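Local coordinates for mitogen (Streptococcus dysgalactiae, PDB 2J4X), which is a bacterial superantigen and mitogen that carries a zinc site and probably acts as a toxin, like other members of the staphylococcal and streptococcal toxin family, at residues Ala76-Tyr81 and Asn90-Gly95; Ser100-Leu105 and Lys133-Gln138. All coordinates share one frame; numbering follows the deposited sequence.

Contact 1 is a strand pairing in the OB-fold part of the chain. Contact 2 joins the segment leading into strand 104-114 to Lys133 and the short strand 134-136, just ahead of helix 137-150. Strand 87-98 is followed directly by strand 104-114, and contact 1 closes before contact 2 opens along the chain. Their centres lie about 19 Å apart, yet they touch. Gln138 of contact 2 reaches both strands of contact 1: its OE1 lies 2.9 Å from Leu77 N, and its NE2 lies 2.9 Å from Asp93 O. Both are probable hydrogen bonds. Neither contact belongs to the zinc site, formed by His171, His201 and Asp203.

Contact 1: residues Ala76-Tyr81 and Asn90-Gly95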
ATOM      1  N   ALA A  76       4.365  -4.566   3.495  1.00 27.70           N
ATOM      2  CA  ALA A  76       3.576  -5.204   2.464  1.00 27.48           C
ATOM      3  C   ALA A  76       2.357  -5.894   3.029  1.00 28.37           C
ATOM      4  O   ALA A  76       2.376  -6.391   4.145  1.00 30.59           O
ATOM      5  CB  ALA A  76       4.425  -6.201   1.721  1.00 26.94           C
ATOM      6  N   LEU A  77       1.289  -5.919   2.245  1.00 29.31           N
ATOM      7  CA  LEU A  77       0.052  -6.577   2.633  1.00 28.95           C
ATOM      8  C   LEU A  77       0.294  -8.084   2.478  1.00 31.71           C
ATOM      9  O   LEU A  77       0.924  -8.511   1.513  1.00 32.63           O
ATOM     10  CB  LEU A  77      -1.089  -6.117   1.706  1.00 26.62           C
ATOM     11  CG  LEU A  77      -2.537  -6.598   1.854  1.00 25.01           C
ATOM     12  CD1 LEU A  77      -3.209  -6.062   3.109  1.00 23.14           C
ATOM     13  CD2 LEU A  77      -3.282  -6.115   0.655  1.00 26.55           C
ATOM     14  N   ILE A  78      -0.184  -8.887   3.426  1.00 34.31           N
ATOM     15  CA  ILE A  78      -0.022 -10.345   3.347  1.00 37.33           C
ATOM     16  C   ILE A  78      -1.106 -10.920   2.415  1.00 38.09           C
ATOM     17  O   ILE A  78      -2.275 -10.590   2.560  1.00 39.34           O
ATOM     18  CB  ILE A  78      -0.129 -10.984   4.773  1.00 37.90           C
ATOM     19  CG1 ILE A  78       1.035 -10.486   5.648  1.00 36.32           C
ATOM     20  CG2 ILE A  78      -0.139 -12.503   4.674  1.00 37.93           C
ATOM     21  CD1 ILE A  78       1.023 -10.994   7.056  1.00 34.11           C
ATOM     22  N   LYS A  79      -0.709 -11.744   1.443  1.00 38.93           N
ATOM     23  CA  LYS A  79      -1.638 -12.354   0.476  1.00 40.56           C
ATOM     24  C   LYS A  79      -2.203 -13.654   1.010  1.00 41.59           C
ATOM     25  O   LYS A  79      -3.360 -13.993   0.768  1.00 41.27           O
ATOM     26  CB  LYS A  79      -0.923 -12.684  -0.836  1.00 41.25           C
ATOM     27  CG  LYS A  79      -0.430 -11.512  -1.614  1.00 43.19           C
ATOM     28  CD  LYS A  79       0.806 -11.892  -2.417  1.00 47.78           C
ATOM     29  CE  LYS A  79       0.582 -13.081  -3.344  1.00 50.85           C
ATOM     30  NZ  LYS A  79       1.766 -13.298  -4.251  1.00 51.44           N
ATOM     31  N   SER A  80      -1.346 -14.394   1.708  1.00 43.61           N
ATOM     32  CA  SER A  80      -1.710 -15.668   2.286  1.00 45.66           C
ATOM     33  C   SER A  80      -0.646 -16.165   3.255  1.00 46.99           C
ATOM     34  O   SER A  80       0.449 -15.608   3.341  1.00 45.45           O
ATOM     35  CB  SER A  80      -1.941 -16.700   1.177  1.00 47.07           C
ATOM     36  OG  SER A  80      -0.883 -16.706   0.238  1.00 49.78           O
ATOM     37  N   TYR A  81      -1.007 -17.204   3.999  1.00 48.92           N
ATOM     38  CA  TYR A  81      -0.140 -17.828   4.975  1.00 51.05           C
ATOM     39  C   TYR A  81      -0.145 -19.305   4.652  1.00 52.85           C
ATOM     40  O   TYR A  81      -1.049 -19.792   3.978  1.00 54.06           O
ATOM     41  CB  TYR A  81      -0.701 -17.691   6.393  1.00 52.38           C
ATOM     42  CG  TYR A  81      -1.019 -16.291   6.868  1.00 54.36           C
ATOM     43  CD1 TYR A  81      -2.109 -15.579   6.350  1.00 54.95           C
ATOM     44  CD2 TYR A  81      -0.265 -15.700   7.884  1.00 54.11           C
ATOM     45  CE1 TYR A  81      -2.444 -14.313   6.844  1.00 55.02           C
ATOM     46  CE2 TYR A  81      -0.589 -14.443   8.385  1.00 53.62           C
ATOM     47  CZ  TYR A  81      -1.678 -13.754   7.870  1.00 55.28           C
ATOM     48  OH  TYR A  81      -2.015 -12.524   8.407  1.00 54.97           O
ATOM     49  N   ASN A  90       4.621 -16.177   5.396  1.00 50.57           N
ATOM     50  CA  ASN A  90       3.757 -15.031   5.132  1.00 47.73           C
ATOM     51  C   ASN A  90       4.134 -14.583   3.732  1.00 45.71           C
ATOM     52  O   ASN A  90       5.281 -14.185   3.498  1.00 45.44           O
ATOM     53  CB  ASN A  90       4.035 -13.885   6.103  1.00 49.51           C
ATOM     54  CG  ASN A  90       3.761 -14.248   7.556  1.00 51.61           C
ATOM     55  OD1 ASN A  90       3.633 -13.368   8.405  1.00 53.39           O
ATOM     56  ND2 ASN A  90       3.682 -15.536   7.853  1.00 54.41           N
ATOM     57  N   TYR A  91       3.188 -14.655   2.800  1.00 42.92           N
ATOM     58  CA  TYR A  91       3.463 -14.244   1.429  1.00 40.50           C
ATOM     59  C   TYR A  91       2.981 -12.828   1.147  1.00 38.94           C
ATOM     60  O   TYR A  91       1.898 -12.445   1.572  1.00 38.49           O
ATOM     61  CB  TYR A  91       2.813 -15.207   0.452  1.00 42.54           C
ATOM     62  CG  TYR A  91       3.264 -16.627   0.645  1.00 45.30           C
ATOM     63  CD1 TYR A  91       2.625 -17.456   1.562  1.00 47.36           C
ATOM     64  CD2 TYR A  91       4.355 -17.136  -0.056  1.00 46.09           C
ATOM     65  CE1 TYR A  91       3.059 -18.760   1.784  1.00 48.62           C
ATOM     66  CE2 TYR A  91       4.800 -18.435   0.157  1.00 46.83           C
ATOM     67  CZ  TYR A  91       4.149 -19.243   1.080  1.00 48.76           C
ATOM     68  OH  TYR A  91       4.591 -20.526   1.325  1.00 51.65           O
ATOM     69  N   VAL A  92       3.801 -12.047   0.444  1.00 36.46           N
ATOM     70  CA  VAL A  92       3.454 -10.673   0.104  1.00 34.51           C
ATOM     71  C   VAL A  92       4.100 -10.322  -1.233  1.00 34.55           C
ATOM     72  O   VAL A  92       4.946 -11.056  -1.720  1.00 33.57           O
ATOM     73  CB  VAL A  92       3.966  -9.679   1.166  1.00 32.93           C
ATOM     74  CG1 VAL A  92       3.585 -10.144   2.555  1.00 31.54           C
ATOM     75  CG2 VAL A  92       5.476  -9.516   1.039  1.00 33.89           C
ATOM     76  N   ASP A  93       3.675  -9.209  -1.824  1.00 35.48           N
ATOM     77  CA  ASP A  93       4.214  -8.709  -3.099  1.00 36.14           C
ATOM     78  C   ASP A  93       5.005  -7.461  -2.767  1.00 35.30           C
ATOM     79  O   ASP A  93       4.504  -6.602  -2.045  1.00 35.56           O
ATOM     80  CB  ASP A  93       3.099  -8.271  -4.060  1.00 37.82           C
ATOM     81  CG  ASP A  93       2.328  -9.435  -4.666  1.00 40.20           C
ATOM     82  OD1 ASP A  93       1.190  -9.178  -5.143  1.00 42.31           O
ATOM     83  OD2 ASP A  93       2.850 -10.585  -4.684  1.00 41.03           O
ATOM     84  N   GLY A  94       6.219  -7.342  -3.298  1.00 34.63           N
ATOM     85  CA  GLY A  94       7.022  -6.159  -3.023  1.00 32.49           C
ATOM     86  C   GLY A  94       7.083  -5.677  -1.577  1.00 30.64           C
ATOM     87  O   GLY A  94       7.256  -6.480  -0.668  1.00 30.32           O
ATOM     88  N   GLY A  95       6.958  -4.357  -1.384  1.00 30.06           N
ATOM     89  CA  GLY A  95       7.010  -3.744  -0.062  1.00 29.63           C
ATOM     90  C   GLY A  95       8.434  -3.480   0.409  1.00 30.95           C
ATOM     91  O   GLY A  95       8.665  -3.043   1.534  1.00 31.35           O
TER
HETATM   92  O   HOH W   1       1.538  -7.479  -0.651  1.00 27.14           O
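Ala76 and Val92 pack at the close, buried end of this strand pair. Ala76 CB lies 3.5 Å from Val92 CG2. The other branch, Val92 CG1, meets the Ile78 side chain at its CG1. Val92 CG1 stands anti to its own carbonyl carbon (chi1 -49°), which leaves CG2 for Ala76. Ile19 of strand 18-21 touches Ile78.

Two backbone bonds tie the middle together. Lys79 N donates to Tyr91 O at 2.7 Å, and Tyr91 N donates to Ser80 O at 3.0 Å. Both are nearly straight. Lys79 and Ser80 both face Tyr91, which resembles a classic beta bulge, though Ser80 N lies far from Tyr91 O. Near Ala76 a water accepts from Asp93 N at 3.0 Å; its very short link to Leu77 O is doubtful.

The side of Lys79 is more open. Lys79 is exposed, and its chain bends at chi3. The bend brings NZ to Asp93 OD2 at 3.0 Å, on the syn side and somewhat out of the carboxylate plane. Lys79 CD also lies against this carboxylate. OD2 has a second partner, Asn57 ND2. Tyr91 turns its ring edge to the Ser80 backbone, with CD1 3.4 Å from Ser80 O, while its hydroxyl bonds to Ser82. On the opposite sheet face, CD2 of the exposed Tyr81 meets ND2 of the buried Asn90, with ring and amide planes 63° apart.

The axes of the two short segments make 133°, well off antiparallel. They form a beta hairpin of strands 71-84 and 87-98 within the toxin family's OB-fold domain.

Contact 2: residues Ser100-Leu105 and Lys133-Gln138; sequences SDREKL and KFVTFQ
Arg102 presents the NE-NH2 side of its guanidinium to Phe134 O. NE and NH2 both donate to this oxygen, at 3.0 Å and 2.6 Å. The NE bond is clearly bent (132°), that of NH2 straighter (150°). The oxygen lies at the guanidinium edge, close to its plane. Arg102 starts away from the other segment, but its chain folds back at chi2 and chi3. That double bend carries the flat group to the carbonyl. The remaining nitrogen, NH1, has a long, weak ion pair with Asp73.

The side chains of Glu103 and Lys133 cross at a slant. Lys133 CG is anti to the backbone N (chi1 -178°), and the chain stays extended until it bends at chi4. Glu103 is extended too. Its OE2 is modelled 2.9 Å from Lys133 CD, doubtfully tight, and closer than it comes to NZ. The salt bridge from Glu103 OE2 to Lys133 NZ is long, at 3.8 Å. NZ also forms a long, weak ion pair with Asp195. Leu105 CD2 packs on Lys133 CA at 3.7 Å.

The backbones join where Lys133 N donates to Glu103 O at 3.1 Å. A water lies next to this bond. It donates to Asp101 O and accepts from Glu103 N and Phe134 N.

The chemistry implies a polar surface joint: direct and water-mediated backbone bonds and the two-nitrogen grip hold it, while the long Glu103-Lys133 ion pair probably adds little.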
ATOM      1  N   SER A 100      19.403   0.737   3.700  1.00 44.29           N
ATOM      2  CA  SER A 100      20.387   1.801   3.491  1.00 47.16           C
ATOM      3  C   SER A 100      19.767   2.964   2.671  1.00 48.84           C
ATOM      4  O   SER A 100      20.361   4.041   2.555  1.00 47.42           O
ATOM      5  CB  SER A 100      21.607   1.231   2.774  1.00 47.18           C
ATOM      6  N   ASP A 101      18.568   2.717   2.120  1.00 51.81           N
ATOM      7  CA  ASP A 101      17.793   3.681   1.317  1.00 53.62           C
ATOM      8  C   ASP A 101      16.850   4.493   2.205  1.00 54.99           C
ATOM      9  O   ASP A 101      16.065   5.336   1.716  1.00 55.93           O
ATOM     10  CB  ASP A 101      16.924   2.967   0.267  1.00 53.41           C
ATOM     11  CG  ASP A 101      17.681   2.634  -0.998  1.00 53.42           C
ATOM     12  OD1 ASP A 101      18.581   3.415  -1.375  1.00 52.93           O
ATOM     13  OD2 ASP A 101      17.361   1.601  -1.625  1.00 54.59           O
ATOM     14  N   ARG A 102      16.930   4.236   3.505  1.00 54.76           N
ATOM     15  CA  ARG A 102      16.075   4.908   4.458  1.00 54.19           C
ATOM     16  C   ARG A 102      16.636   6.164   5.120  1.00 54.30           C
ATOM     17  O   ARG A 102      17.485   6.102   6.005  1.00 54.81           O
ATOM     18  CB  ARG A 102      15.616   3.900   5.517  1.00 53.03           C
ATOM     19  CG  ARG A 102      14.129   3.580   5.442  1.00 53.09           C
ATOM     20  CD  ARG A 102      13.633   3.335   4.004  1.00 52.04           C
ATOM     21  NE  ARG A 102      12.253   3.812   3.802  1.00 50.57           N
ATOM     22  CZ  ARG A 102      11.165   3.270   4.357  1.00 49.69           C
ATOM     23  NH1 ARG A 102      11.290   2.217   5.153  1.00 48.32           N
ATOM     24  NH2 ARG A 102       9.949   3.777   4.127  1.00 45.48           N
ATOM     25  N   GLU A 103      16.150   7.308   4.650  1.00 54.52           N
ATOM     26  CA  GLU A 103      16.500   8.611   5.196  1.00 54.10           C
ATOM     27  C   GLU A 103      15.230   8.942   5.991  1.00 53.00           C
ATOM     28  O   GLU A 103      14.129   8.607   5.550  1.00 53.06           O
ATOM     29  CB  GLU A 103      16.692   9.628   4.072  1.00 56.05           C
ATOM     30  CG  GLU A 103      16.751  11.060   4.564  1.00 61.25           C
ATOM     31  CD  GLU A 103      16.471  12.086   3.473  1.00 63.97           C
ATOM     32  OE1 GLU A 103      17.291  12.209   2.534  1.00 66.07           O
ATOM     33  OE2 GLU A 103      15.423  12.770   3.561  1.00 65.39           O
ATOM     34  N   LYS A 104      15.364   9.565   7.160  1.00 51.68           N
ATOM     35  CA  LYS A 104      14.188   9.880   7.963  1.00 49.71           C
ATOM     36  C   LYS A 104      13.588  11.196   7.569  1.00 47.67           C
ATOM     37  O   LYS A 104      14.283  12.098   7.100  1.00 47.29           O
ATOM     38  CB  LYS A 104      14.527   9.883   9.453  1.00 51.74           C
ATOM     39  CG  LYS A 104      14.953   8.508   9.930  1.00 54.75           C
ATOM     40  CD  LYS A 104      15.331   8.463  11.401  1.00 56.40           C
ATOM     41  CE  LYS A 104      16.004   7.133  11.708  1.00 57.57           C
ATOM     42  NZ  LYS A 104      15.174   6.005  11.177  1.00 58.47           N
ATOM     43  N   LEU A 105      12.280  11.291   7.759  1.00 45.98           N
ATOM     44  CA  LEU A 105      11.528  12.488   7.408  1.00 45.61           C
ATOM     45  C   LEU A 105      10.124  12.413   8.020  1.00 45.37           C
ATOM     46  O   LEU A 105       9.372  11.473   7.778  1.00 44.78           O
ATOM     47  CB  LEU A 105      11.420  12.612   5.876  1.00 44.99           C
ATOM     48  CG  LEU A 105      10.743  13.859   5.305  1.00 45.29           C
ATOM     49  CD1 LEU A 105      11.711  15.024   5.408  1.00 46.93           C
ATOM     50  CD2 LEU A 105      10.318  13.630   3.863  1.00 44.69           C
ATOM     51  N   LYS A 133      11.565   9.453   4.005  1.00 37.94           N
ATOM     52  CA  LYS A 133      11.435  10.274   2.806  1.00 37.38           C
ATOM     53  C   LYS A 133      10.897   9.431   1.665  1.00 36.70           C
ATOM     54  O   LYS A 133      10.179   9.920   0.783  1.00 35.45           O
ATOM     55  CB  LYS A 133      12.799  10.837   2.424  1.00 38.80           C
ATOM     56  CG  LYS A 133      12.785  11.745   1.213  1.00 41.73           C
ATOM     57  CD  LYS A 133      14.163  12.315   0.962  1.00 41.76           C
ATOM     58  CE  LYS A 133      14.032  13.633   0.255  1.00 44.90           C
ATOM     59  NZ  LYS A 133      13.209  14.564   1.082  1.00 47.29           N
ATOM     60  N   PHE A 134      11.269   8.151   1.698  1.00 36.96           N
ATOM     61  CA  PHE A 134      10.854   7.189   0.688  1.00 36.35           C
ATOM     62  C   PHE A 134       9.961   6.125   1.284  1.00 33.46           C
ATOM     63  O   PHE A 134      10.327   5.471   2.246  1.00 32.09           O
ATOM     64  CB  PHE A 134      12.093   6.558   0.001  1.00 39.17           C
ATOM     65  CG  PHE A 134      12.850   7.539  -0.875  1.00 41.96           C
ATOM     66  CD1 PHE A 134      13.967   8.224  -0.385  1.00 43.23           C
ATOM     67  CD2 PHE A 134      12.347   7.898  -2.139  1.00 41.93           C
ATOM     68  CE1 PHE A 134      14.561   9.265  -1.138  1.00 43.44           C
ATOM     69  CE2 PHE A 134      12.935   8.931  -2.888  1.00 41.63           C
ATOM     70  CZ  PHE A 134      14.039   9.615  -2.383  1.00 42.24           C
ATOM     71  N   VAL A 135       8.757   6.003   0.734  1.00 33.76           N
ATOM     72  CA  VAL A 135       7.806   4.986   1.178  1.00 33.11           C
ATOM     73  C   VAL A 135       7.242   4.332  -0.082  1.00 32.29           C
ATOM     74  O   VAL A 135       7.038   5.000  -1.101  1.00 33.02           O
ATOM     75  CB  VAL A 135       6.611   5.577   2.050  1.00 33.05           C
ATOM     76  CG1 VAL A 135       7.153   6.497   3.143  1.00 31.44           C
ATOM     77  CG2 VAL A 135       5.594   6.283   1.177  1.00 32.95           C
ATOM     78  N   THR A 136       7.009   3.028  -0.028  1.00 30.59           N
ATOM     79  CA  THR A 136       6.455   2.349  -1.183  1.00 30.05           C
ATOM     80  C   THR A 136       5.050   2.882  -1.455  1.00 29.97           C
ATOM     81  O   THR A 136       4.367   3.335  -0.534  1.00 30.53           O
ATOM     82  CB  THR A 136       6.329   0.821  -0.955  1.00 29.72           C
ATOM     83  OG1 THR A 136       5.615   0.565   0.270  1.00 29.88           O
ATOM     84  CG2 THR A 136       7.690   0.180  -0.928  1.00 26.73           C
ATOM     85  N   PHE A 137       4.635   2.843  -2.721  1.00 29.05           N
ATOM     86  CA  PHE A 137       3.288   3.237  -3.100  1.00 28.28           C
ATOM     87  C   PHE A 137       2.318   2.223  -2.447  1.00 28.25           C
ATOM     88  O   PHE A 137       1.216   2.587  -2.026  1.00 27.73           O
ATOM     89  CB  PHE A 137       3.135   3.200  -4.623  1.00 30.53           C
ATOM     90  CG  PHE A 137       1.702   3.293  -5.089  1.00 32.83           C
ATOM     91  CD1 PHE A 137       1.005   4.490  -5.007  1.00 33.11           C
ATOM     92  CD2 PHE A 137       1.030   2.161  -5.561  1.00 34.20           C
ATOM     93  CE1 PHE A 137      -0.328   4.555  -5.381  1.00 32.03           C
ATOM     94  CE2 PHE A 137      -0.314   2.226  -5.936  1.00 31.83           C
ATOM     95  CZ  PHE A 137      -0.980   3.423  -5.841  1.00 31.13           C
ATOM     96  N   GLN A 138       2.731   0.951  -2.360  1.00 27.00           N
ATOM     97  CA  GLN A 138       1.899  -0.075  -1.755  1.00 25.35           C
ATOM     98  C   GLN A 138       1.489   0.309  -0.339  1.00 26.35           C
ATOM     99  O   GLN A 138       0.323   0.098   0.043  1.00 27.55           O
ATOM    100  CB  GLN A 138       2.611  -1.421  -1.707  1.00 24.04           C
ATOM    101  CG  GLN A 138       1.790  -2.430  -0.906  1.00 22.04           C
ATOM    102  CD  GLN A 138       2.393  -3.817  -0.861  1.00 22.55           C
ATOM    103  OE1 GLN A 138       1.770  -4.752  -0.365  1.00 23.48           O
ATOM    104  NE2 GLN A 138       3.606  -3.959  -1.384  1.00 22.75           N
TER
HETATM  105  O   HOH W   2      13.886   6.908   2.940  1.00 33.38           O